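Dehydroquinate synthase (Thermus thermophilus, PDB 1UJN) probably catalyses the conversion of 3-deoxy-D-arabino-heptulosonate 7-phosphate to 3-dehydroquinate with release of phosphate, the second of seven steps of chorismate biosynthesis. Local coordinates at residues A[184-189]-A[203-208]; A[52-57]-A[78-83]; A[254-259]-A[335-340]; A[19-24]-A[43-48]. One frame throughout, in Å; residues are numbered along the deposited sequence.

Along the chain the four contacts follow in series: interaction 4, then 2, 1 and 3. Interactions 4 and 2 belong to the alpha/beta part, where helices and loops pack on the mixed sheet and interaction 2 includes its edge strand 55-58. Their centres are about 18 Å apart and they touch: Val52 N lies 2.9 Å from Ala47 O, a probable hydrogen bond. Interactions 1 and 3 lie in the helical part, with centres about 23 Å apart. Interactions 2 and 3 are on opposite sides of the chain's centre, about 48 Å between centres. Interactions 4 and 2 thus share the N-terminal part with the predicted NAD-binding Thr118, and 1 and 3 the C-terminal part with the predicted zinc ligands.

Interaction 1 (A[184-189]-A[203-208]); sequences EALLKV and LARAVA
Leu186 lays its branched end on helix 199-216 at Arg205 and Ala206. Its CD2 does most of the touching. It sits 3.7 Å from the backbone N of Ala206 and 3.9 Å from Ala206 CB. The same methyl is 3.9 Å from Arg205 CG, so it rests between the helix backbone and the root of the arginine. Leu186 CG is anti to its carbonyl carbon (chi1 -71°), which sends both methyls out to the helix. Ala185 adds a smaller touch one residue earlier: its CB meets Arg205 CD at 3.7 Å and Arg205 NE at 3.8 Å. The arginine chain passes the two residues with its aliphatic part and then bends at chi3 (-76°). Beyond the bend, NH1 makes a salt bridge with Asp183, just before segment 184-189. That pairing ties the guanidinium to the start of the same turn its methylenes pack on. Behind the contact, Leu186 and Ala206 also touch helix 164-181, through His177 and Ala174. The side chain of Ala206 is about 7 Å from that of Glu173, a predicted zinc ligand. This is loop-on-helix packing in the helical C-terminal domain of dehydroquinate synthase, near its probable metal site.

Interaction 2 (A[52-57]-A[78-83]); sequences VRHLLG and AEKGLP
His54 and Lys80 meet at the end of the helix of a beta-alpha-beta crossover. Strand 55-58 leads through helix 67-80 to strand 87-92, parallel to it and two places along the sheet, with strand 31-36 between. The helix closes in a Schellman motif at Gly81, whose phi is 74° and whose N bonds to Ala78 O at 2.8 Å. Just before this turn, Lys80 puts its CG over one face of the His54 ring. CG is 3.9 Å from the ring centroid and 18° off the ring normal, a CH-pi contact displaced toward ND1. The histidine and the lysine run alongside each other, pointing opposite ways. The lysine chain is bent at chi2, chi3 and chi4, and its NZ stays 4.7 Å from His54 ND1, too far to bond. Trp76, one helical turn earlier, also touches the histidine. Were His54 an alanine, Lys80 CG would have no flat surface to rest on, and the lysine chain would probably be freer to turn. Leu82, the second residue after the helix, is buried and packs on Ala32 and Pro30. At the far side of the imidazole from ND1, Leu82 CD2 comes obliquely to within 4.4 Å of His54 CD2.

Interaction 3 (A[254-259]-A[335-340]); sequences GLLYAA and AAWREE
Trp337 packs on Leu256 and Tyr257, and its indole NE1 gives a hydrogen bond to the backbone carbonyl of Tyr253 on the same helix as those two. One helix thus reaches across to a carbonyl of the other, and the buried N-H is satisfied. The bond also helps to fix the rotation of the indole. CD1, next to NE1, is the main point of touch. It lies 3.6 Å from Tyr257 N and 3.7 Å from Tyr257 CB, so the five-membered ring is pressed on the helix backbone. Leu256 closes on the same atom from another direction, with its CG 3.8 Å from Trp337 CD1. The phenol of Tyr257 turns its edge to the face of the indole, a T-shaped stack. The centroids of the tyrosine ring and the five-membered ring are 5.5 Å apart and the planes stand at 89°. The phenol hydroxyl bonds to the carbonyl of Leu330, earlier in helix 327-342. Trp337 CG is anti to its own backbone N (chi1 177°), and this directs the indole toward helix 247-264. One turn on, Glu340 touches Leu256 CD2 with its CB at 4.0 Å. Its carboxylate makes a salt bridge with Arg275 of helix 271-281. The axes of the short segments approach to 9.7 Å at 129°. This is helix-on-helix packing in the helical C-terminal domain of dehydroquinate synthase, where helix 247-264 begins at His247, a predicted zinc ligand.

Interaction 4 (A[19-24]-A[43-48]); sequences GVLKEV and AQEVAK
Leu21 carries segment 19-24 onto Glu45 and Val46 of helix 40-50. The segment begins at Gly19, whose backbone angles (phi 98°) would press a CB against the carbonyl O of the residue before. The backbone N-H groups of Gly19 and Val20 both bond to the carboxylate of Glu155, which holds the start of the turn. Next comes Leu21. Its CG is anti to the carbonyl carbon (chi1 -82°), and its two methyls meet different parts of the helix surface. CD1 lies over the backbone, 3.8 Å from Val46 CA and 3.9 Å from Glu45 O. CD2 meets Val46 CG2 at 3.8 Å, the two side chains crossing at about a right angle. With a serine in place of Leu21 both methyls are gone, which would probably open a gap beside Val46 and Phe116. Glu45 stretches out past the leucine, its CG 3.9 Å from Leu21 CD1, and forms a salt bridge with Arg157. Lys22 folds back on the turn: NZ bonds to Gly19 O at 2.6 Å, from above the carbonyl plane. Val24 ends the segment and packs on Phe116, which Leu21 and Val46 also touch. Helix 40-50 links the parallel neighbours 31-36 and 55-58, a beta-alpha-beta crossover. The contact is loop-on-helix packing over the sheet of the Rossmann-like N-terminal domain, with the side chain of Val46 about 8 Å from that of Thr118, a predicted NAD-binding residue.

Interaction 1 (A[184-189]-A[203-208])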
# COMPACT_ATOMS: atom_id res chain seq x y z
N GLU A 184 29.55 -14.70 17.23
CA GLU A 184 29.97 -14.38 18.59
C GLU A 184 30.26 -12.89 18.80
O GLU A 184 30.08 -12.37 19.90
CB GLU A 184 31.23 -15.19 18.93
CG GLU A 184 31.72 -15.06 20.36
CD GLU A 184 30.93 -15.92 21.34
OE1 GLU A 184 30.77 -17.13 21.07
OE2 GLU A 184 30.48 -15.38 22.37
N ALA A 185 30.69 -12.21 17.74
CA ALA A 185 31.01 -10.79 17.83
C ALA A 185 29.80 -9.94 18.20
O ALA A 185 29.93 -8.93 18.91
CB ALA A 185 31.61 -10.31 16.51
N LEU A 186 28.63 -10.34 17.73
CA LEU A 186 27.41 -9.59 18.02
C LEU A 186 26.88 -9.81 19.43
O LEU A 186 25.94 -9.14 19.87
CB LEU A 186 26.33 -9.95 16.99
CG LEU A 186 26.62 -9.38 15.60
CD1 LEU A 186 25.59 -9.87 14.59
CD2 LEU A 186 26.59 -7.85 15.68
N LEU A 187 27.49 -10.75 20.16
CA LEU A 187 27.07 -11.01 21.53
C LEU A 187 27.88 -10.16 22.50
O LEU A 187 27.59 -10.11 23.70
CB LEU A 187 27.25 -12.50 21.87
CG LEU A 187 26.56 -13.52 20.96
CD1 LEU A 187 26.76 -14.92 21.53
CD2 LEU A 187 25.07 -13.21 20.84
N LYS A 188 28.90 -9.49 21.97
CA LYS A 188 29.79 -8.64 22.76
C LYS A 188 29.29 -7.19 22.74
O LYS A 188 29.60 -6.44 21.81
CB LYS A 188 31.20 -8.74 22.18
CG LYS A 188 32.27 -7.92 22.89
CD LYS A 188 33.60 -8.05 22.14
CE LYS A 188 34.73 -7.28 22.81
NZ LYS A 188 35.12 -7.86 24.12
N VAL A 189 28.55 -6.80 23.78
CA VAL A 189 27.98 -5.45 23.86
C VAL A 189 28.26 -4.67 25.14
O VAL A 189 28.14 -3.44 25.16
CB VAL A 189 26.44 -5.52 23.70
CG1 VAL A 189 26.07 -6.21 22.40
CG2 VAL A 189 25.83 -6.25 24.89
N LEU A 203 27.66 -2.13 14.50
CA LEU A 203 26.35 -1.89 13.88
C LEU A 203 26.28 -2.41 12.45
O LEU A 203 25.27 -3.00 12.03
CB LEU A 203 26.00 -0.40 13.93
CG LEU A 203 25.65 0.12 15.34
CD1 LEU A 203 25.42 1.62 15.30
CD2 LEU A 203 24.40 -0.59 15.86
N ALA A 204 27.36 -2.21 11.70
CA ALA A 204 27.41 -2.69 10.32
C ALA A 204 27.31 -4.21 10.32
O ALA A 204 26.65 -4.80 9.46
CB ALA A 204 28.70 -2.25 9.66
N ARG A 205 27.96 -4.84 11.29
CA ARG A 205 27.90 -6.29 11.37
C ARG A 205 26.48 -6.74 11.70
O ARG A 205 25.99 -7.73 11.15
CB ARG A 205 28.88 -6.81 12.44
CG ARG A 205 28.87 -8.32 12.59
CD ARG A 205 29.93 -8.78 13.59
NE ARG A 205 31.27 -8.74 13.03
CZ ARG A 205 31.74 -9.60 12.12
NH1 ARG A 205 30.98 -10.59 11.68
NH2 ARG A 205 32.97 -9.46 11.66
N ALA A 206 25.82 -6.02 12.59
CA ALA A 206 24.46 -6.35 12.99
C ALA A 206 23.49 -6.27 11.81
O ALA A 206 22.66 -7.16 11.61
CB ALA A 206 24.00 -5.41 14.10
N VAL A 207 23.60 -5.21 11.03
CA VAL A 207 22.72 -5.04 9.87
C VAL A 207 22.99 -6.12 8.83
O VAL A 207 22.06 -6.67 8.23
CB VAL A 207 22.92 -3.66 9.20
CG1 VAL A 207 21.98 -3.53 8.01
CG2 VAL A 207 22.65 -2.55 10.21
N ALA A 208 24.26 -6.44 8.62
CA ALA A 208 24.65 -7.44 7.64
C ALA A 208 23.98 -8.79 7.91
O ALA A 208 23.65 -9.52 6.97
CB ALA A 208 26.16 -7.59 7.62

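Interaction 2 (A[52-57]-A[78-83])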
# COMPACT_ATOMS: atom_id res chain seq x y z
N VAL A 52 16.39 20.43 0.56
CA VAL A 52 14.98 20.20 0.83
C VAL A 52 14.39 21.42 1.52
O VAL A 52 14.93 21.90 2.52
CB VAL A 52 14.79 18.95 1.72
CG1 VAL A 52 13.30 18.71 1.95
CG2 VAL A 52 15.42 17.74 1.04
N ARG A 53 13.27 21.91 1.00
CA ARG A 53 12.64 23.13 1.53
C ARG A 53 11.37 22.86 2.36
O ARG A 53 10.91 23.69 3.14
CB ARG A 53 12.31 24.05 0.35
CG ARG A 53 13.54 24.36 -0.50
CD ARG A 53 14.64 25.07 0.29
NE ARG A 53 14.06 26.12 1.15
CZ ARG A 53 14.91 26.83 1.91
NH1 ARG A 53 16.21 26.58 1.86
NH2 ARG A 53 14.44 27.80 2.70
N HIS A 54 10.76 21.69 2.20
CA HIS A 54 9.54 21.36 2.93
C HIS A 54 9.84 20.39 4.07
O HIS A 54 10.22 19.24 3.82
CB HIS A 54 8.52 20.73 1.98
CG HIS A 54 8.26 21.55 0.76
ND1 HIS A 54 7.80 22.85 0.81
CD2 HIS A 54 8.40 21.25 -0.56
CE1 HIS A 54 7.68 23.32 -0.42
NE2 HIS A 54 8.04 22.37 -1.26
N LEU A 55 9.67 20.85 5.30
CA LEU A 55 9.93 20.02 6.48
C LEU A 55 8.77 20.02 7.45
O LEU A 55 8.14 21.04 7.67
CB LEU A 55 11.18 20.51 7.22
CG LEU A 55 12.56 20.40 6.58
CD1 LEU A 55 12.72 21.46 5.50
CD2 LEU A 55 13.62 20.58 7.66
N LEU A 56 8.50 18.85 8.04
CA LEU A 56 7.42 18.71 9.01
C LEU A 56 7.93 17.90 10.19
O LEU A 56 8.41 16.76 10.02
CB LEU A 56 6.21 17.99 8.39
CG LEU A 56 5.05 17.72 9.36
CD1 LEU A 56 4.45 19.05 9.82
CD2 LEU A 56 3.99 16.87 8.69
N GLY A 57 7.84 18.49 11.38
CA GLY A 57 8.30 17.82 12.59
C GLY A 57 7.15 17.13 13.30
O GLY A 57 6.03 17.62 13.30
N ALA A 78 0.09 16.81 0.03
CA ALA A 78 -0.87 17.22 -0.99
C ALA A 78 -0.92 18.74 -1.10
O ALA A 78 -0.89 19.30 -2.19
CB ALA A 78 -2.26 16.67 -0.66
N GLU A 79 -1.02 19.39 0.05
CA GLU A 79 -1.07 20.85 0.11
C GLU A 79 0.07 21.52 -0.65
O GLU A 79 -0.12 22.54 -1.30
CB GLU A 79 -1.06 21.31 1.57
CG GLU A 79 -0.83 22.79 1.76
CD GLU A 79 -0.82 23.19 3.21
OE1 GLU A 79 -1.12 22.32 4.07
OE2 GLU A 79 -0.53 24.37 3.51
N LYS A 80 1.27 20.94 -0.55
CA LYS A 80 2.44 21.50 -1.22
C LYS A 80 2.47 21.12 -2.70
O LYS A 80 3.27 21.63 -3.48
CB LYS A 80 3.69 20.96 -0.52
CG LYS A 80 4.22 21.91 0.55
CD LYS A 80 4.14 21.31 1.95
CE LYS A 80 3.24 22.12 2.89
NZ LYS A 80 4.02 23.15 3.56
N GLY A 81 1.57 20.23 -3.10
CA GLY A 81 1.51 19.82 -4.49
C GLY A 81 2.64 18.91 -4.93
O GLY A 81 2.99 18.88 -6.10
N LEU A 82 3.21 18.15 -3.99
CA LEU A 82 4.31 17.25 -4.34
C LEU A 82 3.84 16.18 -5.32
O LEU A 82 2.86 15.49 -5.08
CB LEU A 82 4.89 16.59 -3.09
CG LEU A 82 5.83 17.49 -2.27
CD1 LEU A 82 6.28 16.75 -1.02
CD2 LEU A 82 7.03 17.88 -3.11
N PRO A 83 4.55 16.04 -6.46
CA PRO A 83 4.24 15.07 -7.50
C PRO A 83 4.76 13.66 -7.24
O PRO A 83 5.46 13.41 -6.26
CB PRO A 83 4.85 15.70 -8.75
CG PRO A 83 6.08 16.35 -8.20
CD PRO A 83 5.60 16.98 -6.91

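Interaction 3 (A[254-259]-A[335-340])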
# COMPACT_ATOMS: atom_id res chain seq x y z
N GLY A 254 12.55 -12.17 26.57
CA GLY A 254 12.17 -13.30 25.74
C GLY A 254 13.37 -14.17 25.38
O GLY A 254 13.24 -15.38 25.22
N LEU A 255 14.53 -13.54 25.26
CA LEU A 255 15.76 -14.27 24.93
C LEU A 255 16.15 -15.20 26.06
O LEU A 255 16.66 -16.30 25.83
CB LEU A 255 16.89 -13.29 24.64
CG LEU A 255 16.71 -12.47 23.36
CD1 LEU A 255 17.89 -11.52 23.18
CD2 LEU A 255 16.61 -13.41 22.17
N LEU A 256 15.93 -14.76 27.30
CA LEU A 256 16.25 -15.59 28.45
C LEU A 256 15.33 -16.82 28.42
O LEU A 256 15.77 -17.94 28.67
CB LEU A 256 16.05 -14.82 29.75
CG LEU A 256 16.28 -15.62 31.03
CD1 LEU A 256 17.72 -16.11 31.07
CD2 LEU A 256 15.99 -14.75 32.24
N TYR A 257 14.06 -16.59 28.11
CA TYR A 257 13.10 -17.69 28.06
C TYR A 257 13.48 -18.67 26.96
O TYR A 257 13.46 -19.89 27.17
CB TYR A 257 11.69 -17.15 27.80
CG TYR A 257 10.60 -18.18 27.98
CD1 TYR A 257 10.30 -18.69 29.24
CD2 TYR A 257 9.88 -18.65 26.89
CE1 TYR A 257 9.29 -19.65 29.41
CE2 TYR A 257 8.87 -19.60 27.04
CZ TYR A 257 8.58 -20.10 28.30
OH TYR A 257 7.58 -21.04 28.46
N ALA A 258 13.84 -18.14 25.80
CA ALA A 258 14.25 -18.98 24.67
C ALA A 258 15.45 -19.82 25.05
O ALA A 258 15.52 -21.02 24.72
CB ALA A 258 14.59 -18.10 23.46
N ALA A 259 16.40 -19.21 25.74
CA ALA A 259 17.59 -19.91 26.19
C ALA A 259 17.22 -21.07 27.11
O ALA A 259 17.81 -22.15 27.04
CB ALA A 259 18.54 -18.95 26.90
N ALA A 335 8.73 -21.26 34.96
CA ALA A 335 9.03 -21.29 36.39
C ALA A 335 10.52 -20.99 36.60
O ALA A 335 10.88 -20.22 37.48
CB ALA A 335 8.68 -22.66 36.97
N ALA A 336 11.37 -21.60 35.78
CA ALA A 336 12.81 -21.37 35.89
C ALA A 336 13.13 -19.94 35.48
O ALA A 336 14.01 -19.30 36.05
CB ALA A 336 13.57 -22.34 35.01
N TRP A 337 12.41 -19.45 34.47
CA TRP A 337 12.58 -18.09 33.97
C TRP A 337 12.30 -17.11 35.12
O TRP A 337 13.07 -16.18 35.36
CB TRP A 337 11.62 -17.87 32.80
CG TRP A 337 11.62 -16.49 32.20
CD1 TRP A 337 12.47 -16.00 31.25
CD2 TRP A 337 10.66 -15.46 32.45
NE1 TRP A 337 12.09 -14.72 30.88
CE2 TRP A 337 10.98 -14.37 31.61
CE3 TRP A 337 9.55 -15.35 33.30
CZ2 TRP A 337 10.23 -13.19 31.60
CZ3 TRP A 337 8.81 -14.18 33.29
CH2 TRP A 337 9.15 -13.11 32.44
N ARG A 338 11.20 -17.34 35.83
CA ARG A 338 10.83 -16.48 36.95
C ARG A 338 11.94 -16.47 38.01
O ARG A 338 12.33 -15.41 38.49
CB ARG A 338 9.53 -16.96 37.60
CG ARG A 338 8.27 -16.65 36.80
CD ARG A 338 7.04 -17.09 37.58
NE ARG A 338 6.82 -16.24 38.75
CZ ARG A 338 5.97 -16.51 39.73
NH1 ARG A 338 5.25 -17.62 39.70
NH2 ARG A 338 5.84 -15.67 40.75
N GLU A 339 12.43 -17.65 38.37
CA GLU A 339 13.49 -17.76 39.36
C GLU A 339 14.75 -17.04 38.89
O GLU A 339 15.42 -16.36 39.67
CB GLU A 339 13.80 -19.22 39.67
CG GLU A 339 12.68 -19.97 40.37
CD GLU A 339 12.29 -19.34 41.70
OE1 GLU A 339 13.19 -19.13 42.55
OE2 GLU A 339 11.09 -19.07 41.91
N GLU A 340 15.08 -17.20 37.61
CA GLU A 340 16.25 -16.56 37.04
C GLU A 340 16.16 -15.04 37.20
O GLU A 340 17.16 -14.38 37.47
CB GLU A 340 16.38 -16.91 35.55
CG GLU A 340 16.98 -18.28 35.29
CD GLU A 340 18.49 -18.25 35.17
OE1 GLU A 340 19.10 -17.27 35.64
OE2 GLU A 340 19.06 -19.22 34.62

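Interaction 4 (A[19-24]-A[43-48])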
# COMPACT_ATOMS: atom_id res chain seq x y z
N GLY A 19 29.34 11.13 8.61
CA GLY A 19 29.40 11.86 7.37
C GLY A 19 28.63 11.13 6.29
O GLY A 19 29.01 11.17 5.12
N VAL A 20 27.54 10.46 6.66
CA VAL A 20 26.74 9.73 5.68
C VAL A 20 26.05 10.63 4.65
O VAL A 20 25.78 10.20 3.54
CB VAL A 20 25.68 8.84 6.37
CG1 VAL A 20 26.37 7.82 7.27
CG2 VAL A 20 24.70 9.69 7.18
N LEU A 21 25.76 11.88 5.02
CA LEU A 21 25.10 12.79 4.08
C LEU A 21 25.85 12.99 2.77
O LEU A 21 25.23 13.18 1.72
CB LEU A 21 24.85 14.15 4.73
CG LEU A 21 23.62 14.26 5.63
CD1 LEU A 21 23.56 15.65 6.24
CD2 LEU A 21 22.36 13.99 4.83
N LYS A 22 27.18 12.94 2.83
CA LYS A 22 28.00 13.11 1.63
C LYS A 22 27.78 11.95 0.66
O LYS A 22 28.06 12.06 -0.53
CB LYS A 22 29.48 13.16 2.01
CG LYS A 22 30.11 11.79 2.15
CD LYS A 22 31.56 11.85 2.59
CE LYS A 22 32.03 10.51 3.10
NZ LYS A 22 31.24 10.04 4.28
N GLU A 23 27.29 10.83 1.18
CA GLU A 23 27.06 9.64 0.36
C GLU A 23 25.67 9.55 -0.27
O GLU A 23 25.39 8.64 -1.04
CB GLU A 23 27.30 8.38 1.20
CG GLU A 23 28.73 8.23 1.67
CD GLU A 23 29.70 8.18 0.51
OE1 GLU A 23 29.60 7.23 -0.30
OE2 GLU A 23 30.56 9.08 0.41
N VAL A 24 24.80 10.50 0.05
CA VAL A 24 23.45 10.47 -0.51
C VAL A 24 23.44 11.01 -1.93
O VAL A 24 23.98 12.08 -2.20
CB VAL A 24 22.47 11.33 0.33
CG1 VAL A 24 21.07 11.24 -0.26
CG2 VAL A 24 22.48 10.85 1.79
N ALA A 43 17.96 16.99 11.41
CA ALA A 43 16.97 17.06 10.34
C ALA A 43 17.22 18.29 9.47
O ALA A 43 17.17 18.22 8.25
CB ALA A 43 15.56 17.11 10.92
N GLN A 44 17.50 19.42 10.12
CA GLN A 44 17.77 20.65 9.39
C GLN A 44 19.08 20.53 8.62
O GLN A 44 19.23 21.12 7.55
CB GLN A 44 17.84 21.84 10.35
CG GLN A 44 16.55 22.10 11.11
CD GLN A 44 15.43 22.66 10.25
OE1 GLN A 44 15.65 23.00 9.09
NE2 GLN A 44 14.22 22.74 10.81
N GLU A 45 20.03 19.77 9.15
CA GLU A 45 21.30 19.58 8.47
C GLU A 45 21.09 18.74 7.20
O GLU A 45 21.66 19.02 6.14
CB GLU A 45 22.31 18.89 9.39
CG GLU A 45 23.65 18.65 8.73
CD GLU A 45 24.66 17.99 9.64
OE1 GLU A 45 25.77 17.67 9.17
OE2 GLU A 45 24.34 17.78 10.83
N VAL A 46 20.27 17.70 7.33
CA VAL A 46 19.96 16.84 6.20
C VAL A 46 19.27 17.68 5.12
O VAL A 46 19.62 17.60 3.94
CB VAL A 46 19.01 15.68 6.62
CG1 VAL A 46 18.51 14.93 5.39
CG2 VAL A 46 19.75 14.73 7.55
N ALA A 47 18.29 18.48 5.53
CA ALA A 47 17.55 19.34 4.62
C ALA A 47 18.47 20.32 3.89
O ALA A 47 18.40 20.46 2.67
CB ALA A 47 16.48 20.11 5.38
N LYS A 48 19.34 20.99 4.64
CA LYS A 48 20.25 21.96 4.04
C LYS A 48 21.23 21.32 3.05
O LYS A 48 21.47 21.86 1.98
CB LYS A 48 21.03 22.69 5.14
CG LYS A 48 21.69 23.98 4.67
CD LYS A 48 22.29 24.73 5.84
CE LYS A 48 22.79 26.10 5.42
NZ LYS A 48 23.61 26.02 4.18